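Local coordinates for protein A49R (Vaccinia virus, PDB 4D5T) that inhibits host NF-kappa-B activation by binding BTRC and so diminishing ubiquitination of the inhibitor NFKBIA, at residues E64-Q67 with T68-N72. Numbering follows the deposited sequence.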
loop_
_atom_site.group_PDB
_atom_site.type_symbol
_atom_site.label_atom_id
_atom_site.label_comp_id
_atom_site.label_asym_id
_atom_site.label_seq_id
_atom_site.Cartn_x
_atom_site.Cartn_y
_atom_site.Cartn_z
ATOM N N GLU A 64 11.464 4.100 5.191
ATOM C CA GLU A 64 11.338 2.952 6.056
ATOM C C GLU A 64 12.098 3.130 7.397
ATOM O O GLU A 64 11.500 2.934 8.463
ATOM C CB GLU A 64 11.778 1.686 5.366
ATOM C CG GLU A 64 11.707 0.495 6.307
ATOM C CD GLU A 64 11.947 -0.828 5.576
ATOM O OE1 GLU A 64 11.135 -1.194 4.753
ATOM O OE2 GLU A 64 12.935 -1.524 5.864
ATOM N N ASN A 65 13.360 3.561 7.361
ATOM C CA ASN A 65 14.123 3.719 8.634
ATOM C C ASN A 65 13.535 4.796 9.578
ATOM O O ASN A 65 13.387 4.566 10.793
ATOM C CB ASN A 65 15.597 3.996 8.380
ATOM C CG ASN A 65 16.317 2.798 7.799
ATOM O OD1 ASN A 65 15.863 1.645 7.926
ATOM N ND2 ASN A 65 17.425 3.065 7.112
ATOM N N TYR A 66 13.213 5.960 9.025
ATOM C CA TYR A 66 12.576 7.023 9.816
ATOM C C TYR A 66 11.274 6.555 10.432
ATOM O O TYR A 66 11.025 6.784 11.599
ATOM C CB TYR A 66 12.286 8.232 8.923
ATOM C CG TYR A 66 11.451 9.328 9.577
ATOM C CD1 TYR A 66 11.968 10.093 10.602
ATOM C CD2 TYR A 66 10.163 9.645 9.092
ATOM C CE1 TYR A 66 11.213 11.062 11.206
ATOM C CE2 TYR A 66 9.412 10.672 9.640
ATOM C CZ TYR A 66 9.940 11.372 10.697
ATOM O OH TYR A 66 9.203 12.394 11.300
ATOM N N GLN A 67 10.416 5.915 9.646
ATOM C CA GLN A 67 9.066 5.578 10.151
ATOM C C GLN A 67 9.147 4.485 11.199
ATOM O O GLN A 67 8.321 4.461 12.094
ATOM C CB GLN A 67 8.093 5.217 9.018
ATOM C CG GLN A 67 7.880 6.303 7.964
ATOM C CD GLN A 67 7.088 7.521 8.439
ATOM O OE1 GLN A 67 6.816 7.698 9.613
ATOM N NE2 GLN A 67 6.877 8.441 7.551
ATOM N N THR A 68 10.133 3.612 11.077
ATOM C CA THR A 68 10.455 2.587 12.054
ATOM C C THR A 68 10.815 3.159 13.413
ATOM O O THR A 68 10.323 2.686 14.433
ATOM C CB THR A 68 11.690 1.781 11.574
ATOM O OG1 THR A 68 11.337 1.018 10.421
ATOM C CG2 THR A 68 12.254 0.844 12.652
ATOM N N GLU A 69 11.686 4.165 13.405
ATOM C CA GLU A 69 12.063 4.890 14.623
ATOM C C GLU A 69 10.828 5.593 15.192
ATOM O O GLU A 69 10.500 5.487 16.369
ATOM C CB GLU A 69 13.176 5.946 14.332
ATOM C CG GLU A 69 14.627 5.477 14.259
ATOM C CD GLU A 69 15.008 4.471 15.312
ATOM O OE1 GLU A 69 15.217 4.869 16.473
ATOM O OE2 GLU A 69 15.086 3.273 14.952
ATOM N N LEU A 70 10.073 6.245 14.328
ATOM C CA LEU A 70 8.858 6.918 14.784
ATOM C C LEU A 70 7.854 5.925 15.432
ATOM O O LEU A 70 7.364 6.146 16.557
ATOM C CB LEU A 70 8.189 7.666 13.622
ATOM C CG LEU A 70 6.973 8.531 13.923
ATOM C CD1 LEU A 70 6.780 9.623 12.871
ATOM C CD2 LEU A 70 5.706 7.698 13.940
ATOM N N ILE A 71 7.579 4.840 14.745
ATOM C CA ILE A 71 6.639 3.838 15.236
ATOM C C ILE A 71 7.107 3.189 16.537
ATOM O O ILE A 71 6.283 2.938 17.410
ATOM C CB ILE A 71 6.348 2.798 14.136
ATOM C CG1 ILE A 71 5.360 3.395 13.131
ATOM C CG2 ILE A 71 5.730 1.550 14.717
ATOM C CD1 ILE A 71 5.488 2.817 11.769
ATOM N N ASN A 72 8.420 2.994 16.677
ATOM C CA ASN A 72 9.022 2.573 17.956
ATOM C C ASN A 72 8.753 3.481 19.132
ATOM O O ASN A 72 8.758 3.026 20.259
ATOM C CB ASN A 72 10.544 2.510 17.880
ATOM C CG ASN A 72 11.042 1.215 17.310
ATOM O OD1 ASN A 72 10.243 0.330 16.969
ATOM N ND2 ASN A 72 12.362 1.106 17.160
#
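Thr68 donates twice to the carbonyl oxygen of Glu64, one turn earlier in the helix. Its amide N lies 3.0 Å from Glu64 O, and its hydroxyl OG1 comes closer still, at 2.7 Å from Glu64 O. The two donors reach that oxygen from opposite faces of the carbonyl plane, the hydroxyl standing 40° out of it. Turning OG1 back beside its own backbone N (chi1 -68°) is what brings the hydroxyl to this carbonyl. The Glu64 side chain runs off extended, and its OE1 is hydrogen-bonded to Tyr58 OH.

On another side of the helix, Leu70 CD1 is approached by two side chains. It sits 4.2 Å from Tyr66 CZ, oblique to the ring, a loose apolar contact across one turn. Gln67 runs alongside Leu70, pointing the same way, and its OE1 is 3.8 Å from Leu70 CD1; the bend at chi2 (-71°) folds the amide into that position. Ile71 lays CG1 and CD1 against the backbone carbonyl oxygen of Gln67, with CD1 3.3 Å from Gln67 O, and Gln67 and Ile71 both touch Tyr107 of helix 95-109.

Glu69 N to Asn65 O, Leu70 N to Tyr66 O (2.9 Å) and Ile71 N to Gln67 O follow the Thr68 amide bond in unbroken i to i+4 order, as in an alpha-helix. The Thr68 hydroxyl adds the familiar threonine-to-backbone bond, here in a short surface helix of the all-helical Bcl-2-like fold.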